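Local coordinates for uncharacterized protein YfeY (Escherichia coli, PDB 2QZB), which is of unknown function but belongs to the DUF1131 family and, with its signal sequence, is probably exported from the cytoplasm as a lipoprotein, at residues T14-L24 / I82-D92; L39-S47 / F59-M70. All coordinates share one frame; numbering follows the deposited sequence.

Contact 1: residues T14-L24 / I82-D92; sequences TKVSEQGVGEL and IDVLDSDIPAD
V16 meets A91 in a solitary parallel backbone bridge: K15, V16 and S17 run parallel to P90, A91 and D92, and, as such a bridge requires, both hydrogen bonds between the segments join V16 to the neighbours of A91. Its N donates to P90 O at 3.0 Å, bent to 151° at the hydrogen, and its O accepts from D92 N at 2.8 Å, the donor lying nearly along the C=O axis. One residue of the tight hairpin 16-21 is thus held through both its N-H and its C=O. Below the bridge the contact is aliphatic. V16 CG2, set beside its own backbone N, slides past V84 CG2 at 3.9 Å, the two side chains running in opposite directions, and it also touches I89 CG2. That branch of I89 stands opposite the backbone N (chi1 -57° for CG1), a placement that lets it reach T14 CG2 as well. V21 CG2 crosses over I82 CD1 at 3.7 Å, and L24 CB closes on the same methyl at 3.9 Å. M70 of strand 67-73 and W164 of strand 158-165 continue this cluster. At the solvent side, the extended K15 lies across the P90 ring, CD to CG 3.8 Å. S17 CB comes within 3.3 Å of D92 OD2, while its OG accepts from Q19 N in an ST turn and donates to Q19 OE1 at 2.6 Å, from above the amide plane. With an alanine here, Q19 OE1 would be likely to lose its donor and the turn its side-chain brace, setting the glutamine amide free to swing. Direct hydrogen bonds between the segments use main-chain atoms alone and side chains add chiefly dispersion, consistent with a register fixed by the bridge rather than by a charge pair.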
loop_
_atom_site.group_PDB
_atom_site.type_symbol
_atom_site.label_atom_id
_atom_site.label_comp_id
_atom_site.label_asym_id
_atom_site.label_seq_id
_atom_site.Cartn_x
_atom_site.Cartn_y
_atom_site.Cartn_z
ATOM N N THR A 14 6.151 -6.484 -12.512
ATOM C CA THR A 14 5.053 -5.794 -11.778
ATOM C C THR A 14 5.565 -4.718 -10.824
ATOM O O THR A 14 6.340 -4.996 -9.889
ATOM C CB THR A 14 4.204 -6.802 -11.008
ATOM O OG1 THR A 14 3.763 -7.822 -11.920
ATOM C CG2 THR A 14 2.983 -6.119 -10.333
ATOM N N LYS A 15 5.109 -3.489 -11.065
ATOM C CA LYS A 15 5.362 -2.375 -10.159
ATOM C C LYS A 15 4.092 -1.564 -9.874
ATOM O O LYS A 15 3.155 -1.501 -10.695
ATOM C CB LYS A 15 6.403 -1.416 -10.728
ATOM C CG LYS A 15 7.706 -2.042 -11.206
ATOM C CD LYS A 15 8.819 -1.015 -11.105
ATOM C CE LYS A 15 10.164 -1.594 -11.565
ATOM N NZ LYS A 15 11.283 -0.676 -11.192
ATOM N N VAL A 16 4.103 -0.907 -8.726
ATOM C CA VAL A 16 3.140 0.138 -8.456
ATOM C C VAL A 16 3.507 1.400 -9.245
ATOM O O VAL A 16 4.636 1.888 -9.180
ATOM C CB VAL A 16 3.100 0.453 -6.954
ATOM C CG1 VAL A 16 1.845 1.215 -6.590
ATOM C CG2 VAL A 16 3.216 -0.862 -6.144
ATOM N N SER A 17 2.535 1.925 -9.987
ATOM C CA SER A 17 2.716 3.144 -10.782
ATOM C C SER A 17 1.487 4.011 -10.600
ATOM O O SER A 17 0.523 3.574 -9.994
ATOM C CB SER A 17 2.870 2.780 -12.258
ATOM O OG SER A 17 1.615 2.339 -12.834
ATOM N N GLU A 18 1.511 5.229 -11.142
ATOM C CA GLU A 18 0.348 6.126 -11.137
ATOM C C GLU A 18 -0.949 5.454 -11.590
ATOM O O GLU A 18 -2.011 5.802 -11.078
ATOM C CB GLU A 18 0.597 7.350 -12.040
ATOM C CG GLU A 18 1.721 8.261 -11.572
ATOM C CD GLU A 18 1.520 8.711 -10.145
ATOM O OE1 GLU A 18 0.584 9.496 -9.873
ATOM O OE2 GLU A 18 2.285 8.262 -9.287
ATOM N N GLN A 19 -0.839 4.517 -12.532
ATOM C CA GLN A 19 -1.965 3.775 -13.128
ATOM C C GLN A 19 -2.464 2.533 -12.382
ATOM O O GLN A 19 -3.533 2.020 -12.694
ATOM C CB GLN A 19 -1.617 3.313 -14.544
ATOM C CG GLN A 19 -0.937 4.356 -15.425
ATOM C CD GLN A 19 0.595 4.417 -15.215
ATOM O OE1 GLN A 19 1.285 3.381 -15.190
ATOM N NE2 GLN A 19 1.126 5.633 -15.092
ATOM N N GLY A 20 -1.691 2.008 -11.447
ATOM C CA GLY A 20 -2.134 0.830 -10.705
ATOM C C GLY A 20 -0.970 -0.070 -10.365
ATOM O O GLY A 20 0.137 0.398 -10.153
ATOM N N VAL A 21 -1.251 -1.358 -10.284
ATOM C CA VAL A 21 -0.271 -2.366 -9.891
ATOM C C VAL A 21 -0.318 -3.364 -11.022
ATOM O O VAL A 21 -1.307 -4.072 -11.192
ATOM C CB VAL A 21 -0.613 -2.991 -8.544
ATOM C CG1 VAL A 21 0.422 -4.063 -8.152
ATOM C CG2 VAL A 21 -0.701 -1.900 -7.466
ATOM N N GLY A 22 0.723 -3.371 -11.847
ATOM C CA GLY A 22 0.737 -4.224 -13.053
ATOM C C GLY A 22 -0.437 -3.854 -13.943
ATOM O O GLY A 22 -0.542 -2.721 -14.392
ATOM N N GLU A 23 -1.347 -4.791 -14.172
ATOM C CA GLU A 23 -2.510 -4.515 -15.011
ATOM C C GLU A 23 -3.773 -4.257 -14.172
ATOM O O GLU A 23 -4.863 -4.085 -14.699
ATOM C CB GLU A 23 -2.716 -5.647 -16.033
ATOM C CG GLU A 23 -1.402 -6.190 -16.690
ATOM C CD GLU A 23 -0.626 -5.157 -17.561
ATOM O OE1 GLU A 23 -0.507 -5.383 -18.788
ATOM O OE2 GLU A 23 -0.106 -4.133 -17.032
ATOM N N LEU A 24 -3.617 -4.210 -12.856
ATOM C CA LEU A 24 -4.697 -3.800 -11.958
ATOM C C LEU A 24 -4.772 -2.266 -11.966
ATOM O O LEU A 24 -3.810 -1.597 -11.628
ATOM C CB LEU A 24 -4.440 -4.311 -10.553
ATOM C CG LEU A 24 -4.331 -5.818 -10.331
ATOM C CD1 LEU A 24 -3.776 -6.097 -8.955
ATOM C CD2 LEU A 24 -5.708 -6.497 -10.475
ATOM N N ILE A 82 -5.214 -0.257 -3.692
ATOM C CA ILE A 82 -4.443 -1.537 -3.603
ATOM C C ILE A 82 -3.325 -1.277 -2.622
ATOM O O ILE A 82 -2.527 -0.337 -2.830
ATOM C CB ILE A 82 -3.811 -1.964 -4.946
ATOM C CG1 ILE A 82 -4.883 -2.105 -6.039
ATOM C CG2 ILE A 82 -2.998 -3.312 -4.780
ATOM C CD1 ILE A 82 -4.386 -1.904 -7.499
ATOM N N ASP A 83 -3.300 -2.033 -1.530
ATOM C CA ASP A 83 -2.160 -2.009 -0.613
ATOM C C ASP A 83 -1.202 -3.160 -0.962
ATOM O O ASP A 83 -1.641 -4.299 -1.092
ATOM C CB ASP A 83 -2.643 -2.170 0.813
ATOM C CG ASP A 83 -3.639 -1.071 1.223
ATOM O OD1 ASP A 83 -3.701 -0.756 2.417
ATOM O OD2 ASP A 83 -4.363 -0.544 0.347
ATOM N N VAL A 84 0.076 -2.861 -1.144
ATOM C CA VAL A 84 1.033 -3.868 -1.589
ATOM C C VAL A 84 1.909 -4.190 -0.402
ATOM O O VAL A 84 2.474 -3.289 0.235
ATOM C CB VAL A 84 1.863 -3.432 -2.817
ATOM C CG1 VAL A 84 2.881 -4.548 -3.253
ATOM C CG2 VAL A 84 0.954 -3.120 -3.997
ATOM N N LEU A 85 2.000 -5.463 -0.073
ATOM C CA LEU A 85 2.892 -5.894 1.004
ATOM C C LEU A 85 3.969 -6.858 0.508
ATOM O O LEU A 85 4.846 -7.261 1.264
ATOM C CB LEU A 85 2.073 -6.554 2.109
ATOM C CG LEU A 85 0.938 -5.712 2.721
ATOM C CD1 LEU A 85 -0.396 -5.785 1.975
ATOM C CD2 LEU A 85 0.710 -6.216 4.080
ATOM N N ASP A 86 3.866 -7.246 -0.751
ATOM C CA ASP A 86 4.795 -8.162 -1.419
ATOM C C ASP A 86 6.098 -7.424 -1.687
ATOM O O ASP A 86 6.126 -6.412 -2.440
ATOM C CB ASP A 86 4.193 -8.602 -2.747
ATOM C CG ASP A 86 4.993 -9.701 -3.446
ATOM O OD1 ASP A 86 6.156 -10.007 -3.072
ATOM O OD2 ASP A 86 4.427 -10.259 -4.404
ATOM N N SER A 87 7.176 -7.925 -1.070
ATOM C CA SER A 87 8.454 -7.222 -1.138
ATOM C C SER A 87 9.004 -7.267 -2.555
ATOM O O SER A 87 9.807 -6.428 -2.924
ATOM C CB SER A 87 9.456 -7.797 -0.123
ATOM O OG SER A 87 9.684 -9.164 -0.431
ATOM N N ASP A 88 8.542 -8.230 -3.352
ATOM C CA ASP A 88 8.905 -8.336 -4.753
ATOM C C ASP A 88 8.257 -7.326 -5.708
ATOM O O ASP A 88 8.591 -7.303 -6.895
ATOM C CB ASP A 88 8.613 -9.743 -5.281
ATOM C CG ASP A 88 9.337 -10.829 -4.486
ATOM O OD1 ASP A 88 8.694 -11.875 -4.199
ATOM O OD2 ASP A 88 10.529 -10.604 -4.149
ATOM N N ILE A 89 7.337 -6.507 -5.222
ATOM C CA ILE A 89 6.727 -5.494 -6.099
ATOM C C ILE A 89 7.181 -4.125 -5.623
ATOM O O ILE A 89 6.723 -3.668 -4.584
ATOM C CB ILE A 89 5.167 -5.597 -6.036
ATOM C CG1 ILE A 89 4.745 -7.025 -6.421
ATOM C CG2 ILE A 89 4.475 -4.492 -6.898
ATOM C CD1 ILE A 89 3.289 -7.275 -6.303
ATOM N N PRO A 90 8.062 -3.460 -6.382
ATOM C CA PRO A 90 8.467 -2.126 -5.967
ATOM C C PRO A 90 7.530 -1.061 -6.559
ATOM O O PRO A 90 6.729 -1.359 -7.435
ATOM C CB PRO A 90 9.885 -2.006 -6.560
ATOM C CG PRO A 90 9.765 -2.814 -7.937
ATOM C CD PRO A 90 8.651 -3.849 -7.684
ATOM N N ALA A 91 7.612 0.162 -6.047
ATOM C CA ALA A 91 7.014 1.311 -6.686
ATOM C C ALA A 91 7.915 1.740 -7.844
ATOM O O ALA A 91 9.113 1.502 -7.813
ATOM C CB ALA A 91 6.851 2.452 -5.673
ATOM N N ASP A 92 7.366 2.386 -8.860
ATOM C CA ASP A 92 8.209 2.796 -9.976
ATOM C C ASP A 92 9.019 4.066 -9.598
ATOM O O ASP A 92 9.881 4.509 -10.345
ATOM C CB ASP A 92 7.397 2.934 -11.269
ATOM C CG ASP A 92 6.481 4.117 -11.250
ATOM O OD1 ASP A 92 6.447 4.838 -10.237
ATOM O OD2 ASP A 92 5.794 4.348 -12.259
HETATM O O HOH W 1 11.246 0.831 -9.323
#

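Contact 2: residues L39-S47 / F59-M70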
loop_
_atom_site.group_PDB
_atom_site.type_symbol
_atom_site.label_atom_id
_atom_site.label_comp_id
_atom_site.label_asym_id
_atom_site.label_seq_id
_atom_site.Cartn_x
_atom_site.Cartn_y
_atom_site.Cartn_z
ATOM N N LEU A 39 -3.436 -10.411 -12.641
ATOM C CA LEU A 39 -2.318 -10.760 -11.778
ATOM C C LEU A 39 -1.221 -11.465 -12.550
ATOM O O LEU A 39 -1.512 -12.288 -13.384
ATOM C CB LEU A 39 -2.786 -11.653 -10.618
ATOM C CG LEU A 39 -3.475 -10.935 -9.445
ATOM C CD1 LEU A 39 -4.181 -11.949 -8.486
ATOM C CD2 LEU A 39 -2.538 -9.999 -8.677
ATOM N N ASP A 40 0.035 -11.151 -12.247
ATOM C CA ASP A 40 1.172 -11.807 -12.894
ATOM C C ASP A 40 2.146 -12.346 -11.828
ATOM O O ASP A 40 3.124 -11.699 -11.440
ATOM C CB ASP A 40 1.873 -10.841 -13.842
ATOM C CG ASP A 40 2.831 -11.536 -14.800
ATOM O OD1 ASP A 40 2.444 -12.543 -15.467
ATOM O OD2 ASP A 40 3.971 -11.028 -14.913
ATOM N N GLY A 41 1.851 -13.529 -11.333
ATOM C CA GLY A 41 2.671 -14.137 -10.302
ATOM C C GLY A 41 2.004 -15.418 -9.884
ATOM O O GLY A 41 0.920 -15.751 -10.359
ATOM N N ASP A 42 2.648 -16.126 -8.965
ATOM C CA ASP A 42 2.150 -17.378 -8.484
ATOM C C ASP A 42 1.344 -17.071 -7.219
ATOM O O ASP A 42 1.749 -17.426 -6.120
ATOM C CB ASP A 42 3.330 -18.303 -8.162
ATOM C CG ASP A 42 4.317 -18.439 -9.329
ATOM O OD1 ASP A 42 3.887 -18.886 -10.407
ATOM O OD2 ASP A 42 5.519 -18.120 -9.145
ATOM N N TYR A 43 0.206 -16.407 -7.380
ATOM C CA TYR A 43 -0.602 -15.983 -6.244
ATOM C C TYR A 43 -1.826 -16.863 -6.121
ATOM O O TYR A 43 -2.227 -17.496 -7.085
ATOM C CB TYR A 43 -1.094 -14.556 -6.461
ATOM C CG TYR A 43 -0.009 -13.494 -6.489
ATOM C CD1 TYR A 43 0.817 -13.289 -5.395
ATOM C CD2 TYR A 43 0.179 -12.711 -7.619
ATOM C CE1 TYR A 43 1.786 -12.312 -5.416
ATOM C CE2 TYR A 43 1.139 -11.751 -7.654
ATOM C CZ TYR A 43 1.933 -11.551 -6.541
ATOM O OH TYR A 43 2.888 -10.576 -6.569
ATOM N N ARG A 44 -2.409 -16.847 -4.927
ATOM C CA ARG A 44 -3.756 -17.294 -4.669
ATOM C C ARG A 44 -4.595 -16.043 -4.373
ATOM O O ARG A 44 -4.055 -14.951 -4.172
ATOM C CB ARG A 44 -3.760 -18.233 -3.442
ATOM C CG ARG A 44 -3.353 -19.717 -3.740
ATOM C CD ARG A 44 -1.918 -19.871 -4.302
ATOM N NE ARG A 44 -1.531 -21.282 -4.360
ATOM C CZ ARG A 44 -0.812 -21.923 -3.435
ATOM N NH1 ARG A 44 -0.370 -21.311 -2.325
ATOM N NH2 ARG A 44 -0.538 -23.208 -3.608
ATOM N N LEU A 45 -5.907 -16.202 -4.336
ATOM C CA LEU A 45 -6.847 -15.088 -4.168
ATOM C C LEU A 45 -7.951 -15.489 -3.169
ATOM O O LEU A 45 -8.460 -16.624 -3.215
ATOM C CB LEU A 45 -7.444 -14.745 -5.546
ATOM C CG LEU A 45 -8.291 -13.477 -5.693
ATOM C CD1 LEU A 45 -7.487 -12.177 -5.406
ATOM C CD2 LEU A 45 -8.858 -13.436 -7.086
ATOM N N ARG A 46 -8.304 -14.575 -2.271
ATOM C CA ARG A 46 -9.256 -14.812 -1.211
ATOM C C ARG A 46 -10.177 -13.583 -1.228
ATOM O O ARG A 46 -9.780 -12.559 -1.732
ATOM C CB ARG A 46 -8.454 -14.758 0.081
ATOM C CG ARG A 46 -8.941 -15.530 1.129
ATOM C CD ARG A 46 -7.779 -15.944 1.942
ATOM N NE ARG A 46 -7.261 -14.927 2.857
ATOM C CZ ARG A 46 -6.736 -15.250 4.027
ATOM N NH1 ARG A 46 -6.687 -16.537 4.391
ATOM N NH2 ARG A 46 -6.280 -14.308 4.838
ATOM N N SER A 47 -11.388 -13.669 -0.674
ATOM C CA SER A 47 -12.243 -12.493 -0.633
ATOM C C SER A 47 -12.807 -12.220 0.742
ATOM O O SER A 47 -12.684 -13.019 1.656
ATOM C CB SER A 47 -13.336 -12.488 -1.715
ATOM O OG SER A 47 -14.297 -13.529 -1.533
ATOM N N PHE A 59 -13.781 -6.814 -0.747
ATOM C CA PHE A 59 -12.339 -6.702 -0.977
ATOM C C PHE A 59 -11.739 -8.067 -1.343
ATOM O O PHE A 59 -12.393 -9.099 -1.115
ATOM C CB PHE A 59 -11.610 -6.045 0.211
ATOM C CG PHE A 59 -11.568 -6.869 1.459
ATOM C CD1 PHE A 59 -12.546 -6.731 2.424
ATOM C CD2 PHE A 59 -10.516 -7.732 1.696
ATOM C CE1 PHE A 59 -12.499 -7.480 3.584
ATOM C CE2 PHE A 59 -10.463 -8.505 2.826
ATOM C CZ PHE A 59 -11.450 -8.363 3.809
ATOM N N PHE A 60 -10.536 -8.054 -1.927
ATOM C CA PHE A 60 -9.783 -9.287 -2.218
ATOM C C PHE A 60 -8.410 -9.215 -1.576
ATOM O O PHE A 60 -7.810 -8.149 -1.508
ATOM C CB PHE A 60 -9.654 -9.546 -3.736
ATOM C CG PHE A 60 -10.958 -9.888 -4.400
ATOM C CD1 PHE A 60 -11.822 -8.864 -4.848
ATOM C CD2 PHE A 60 -11.358 -11.228 -4.544
ATOM C CE1 PHE A 60 -13.042 -9.161 -5.423
ATOM C CE2 PHE A 60 -12.564 -11.546 -5.122
ATOM C CZ PHE A 60 -13.424 -10.517 -5.560
ATOM N N GLU A 61 -7.937 -10.358 -1.082
ATOM C CA GLU A 61 -6.563 -10.534 -0.642
ATOM C C GLU A 61 -5.859 -11.443 -1.635
ATOM O O GLU A 61 -6.287 -12.581 -1.918
ATOM C CB GLU A 61 -6.503 -11.115 0.784
ATOM C CG GLU A 61 -6.826 -10.062 1.884
ATOM C CD GLU A 61 -6.888 -10.664 3.260
ATOM O OE1 GLU A 61 -6.588 -9.964 4.248
ATOM O OE2 GLU A 61 -7.198 -11.866 3.358
ATOM N N VAL A 62 -4.789 -10.916 -2.182
ATOM C CA VAL A 62 -3.934 -11.632 -3.071
ATOM C C VAL A 62 -2.900 -12.284 -2.165
ATOM O O VAL A 62 -2.243 -11.622 -1.397
ATOM C CB VAL A 62 -3.264 -10.671 -4.059
ATOM C CG1 VAL A 62 -2.291 -11.425 -4.930
ATOM C CG2 VAL A 62 -4.338 -9.957 -4.940
ATOM N N MET A 63 -2.774 -13.590 -2.247
ATOM C CA MET A 63 -2.006 -14.323 -1.248
ATOM C C MET A 63 -0.711 -14.836 -1.855
ATOM O O MET A 63 -0.698 -15.349 -2.973
ATOM C CB MET A 63 -2.815 -15.513 -0.705
ATOM C CG MET A 63 -4.215 -15.143 -0.085
ATOM S SD MET A 63 -4.102 -14.032 1.338
ATOM C CE MET A 63 -3.324 -15.029 2.580
ATOM N N LYS A 64 0.357 -14.719 -1.099
ATOM C CA LYS A 64 1.659 -15.224 -1.537
ATOM C C LYS A 64 2.091 -16.174 -0.446
ATOM O O LYS A 64 2.467 -15.765 0.645
ATOM C CB LYS A 64 2.665 -14.100 -1.730
ATOM C CG LYS A 64 3.970 -14.578 -2.429
ATOM C CD LYS A 64 4.941 -13.448 -2.723
ATOM C CE LYS A 64 5.876 -13.171 -1.552
ATOM N NZ LYS A 64 7.147 -12.478 -2.017
ATOM N N GLY A 65 1.925 -17.456 -0.724
ATOM C CA GLY A 65 1.974 -18.473 0.314
ATOM C C GLY A 65 0.946 -18.194 1.388
ATOM O O GLY A 65 -0.244 -17.986 1.102
ATOM N N ASP A 66 1.448 -18.124 2.618
ATOM C CA ASP A 66 0.679 -17.985 3.846
ATOM C C ASP A 66 0.293 -16.530 4.170
ATOM O O ASP A 66 -0.446 -16.259 5.144
ATOM C CB ASP A 66 1.564 -18.523 5.007
ATOM C CG ASP A 66 3.118 -18.377 4.724
ATOM O OD1 ASP A 66 3.890 -18.091 5.688
ATOM O OD2 ASP A 66 3.591 -18.563 3.564
ATOM N N ASN A 67 0.822 -15.606 3.372
ATOM C CA ASN A 67 0.852 -14.179 3.708
ATOM C C ASN A 67 0.117 -13.340 2.653
ATOM O O ASN A 67 0.102 -13.671 1.452
ATOM C CB ASN A 67 2.305 -13.692 3.755
ATOM C CG ASN A 67 3.084 -14.179 4.984
ATOM O OD1 ASN A 67 2.624 -14.134 6.139
ATOM N ND2 ASN A 67 4.286 -14.622 4.730
ATOM N N VAL A 68 -0.450 -12.223 3.089
ATOM C CA VAL A 68 -1.145 -11.350 2.178
ATOM C C VAL A 68 -0.097 -10.595 1.389
ATOM O O VAL A 68 0.774 -9.962 1.964
ATOM C CB VAL A 68 -2.108 -10.400 2.952
ATOM C CG1 VAL A 68 -2.782 -9.442 2.032
ATOM C CG2 VAL A 68 -3.134 -11.211 3.678
ATOM N N ALA A 69 -0.155 -10.711 0.067
ATOM C CA ALA A 69 0.730 -9.933 -0.834
ATOM C C ALA A 69 0.133 -8.570 -1.231
ATOM O O ALA A 69 0.877 -7.606 -1.475
ATOM C CB ALA A 69 1.033 -10.726 -2.102
ATOM N N MET A 70 -1.204 -8.503 -1.343
ATOM C CA MET A 70 -1.940 -7.257 -1.708
ATOM C C MET A 70 -3.339 -7.383 -1.173
ATOM O O MET A 70 -3.920 -8.485 -1.177
ATOM C CB MET A 70 -2.190 -7.055 -3.230
ATOM C CG MET A 70 -1.039 -7.114 -4.206
ATOM S SD MET A 70 -1.532 -6.778 -5.944
ATOM C CE MET A 70 -0.164 -7.638 -6.668
HETATM O O HOH W 2 0.967 -18.303 -3.568
HETATM O O HOH W 3 -1.375 -19.036 -1.145
#
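V62 CG1 sits over one face of the Y43 ring, 3.8 Å from its centroid and 25° off the normal, a CH-pi contact displaced toward the CG side of the ring. L39 reaches V62 tip to tip, and its CD2 also slides past M70 CE at 3.9 Å. The other branch, V62 CG2, meets L45 CD1 at 3.9 Å, while A69 CB approaches Y43 CE1 obliquely. A69 and M70 together face V62 in a classic beta bulge, where V62 O accepts from both of their N atoms. Farther out, R44 and M63 exchange two backbone bonds, M63 N to R44 O being short (2.7 Å) and nearly straight, and R46 and E61 exchange another two. At the polar edge R46 and E61 lie side by side: NE (3.1 Å) and NH2 (3.0 Å) of R46 both converge on E61 OE2, with guanidinium and carboxylate planes 22° apart. M63, bent at chi2 and chi3, folds its CE over the centre of the guanidinium, 3.7 Å above the plane, and so covers one face, while E61 OE2 holds the edge. These hydrogen-bonded pairs alternate with the non-hydrogen-bonded L45-V62 and S47-F60, the pattern of an antiparallel beta hairpin, strands 44-52 and 55-64, with 44-52 the outermost strand within this chain.

The two contacts have centres about 13 Å apart and both reach the eight-stranded antiparallel sheet, in which strands 67-73 (contact 2) and 81-84 (contact 1) are neighbours. Along the chain contact 2 is nested within the loop closed by contact 1. They also touch directly: Y43 OH lies 2.7 Å from D86 OD2, a probable hydrogen bond, and K64 NZ forms a salt bridge with D88 OD1 at 2.7 Å. I89 CD1 packs on M70 CE at 3.5 Å, joining the two apolar clusters. The turn 86-89 therefore lies between the edge hairpin and the hairpin 16-21 at the start of the modelled chain, so the loop nested inside contact 1 is tied back to it through this turn.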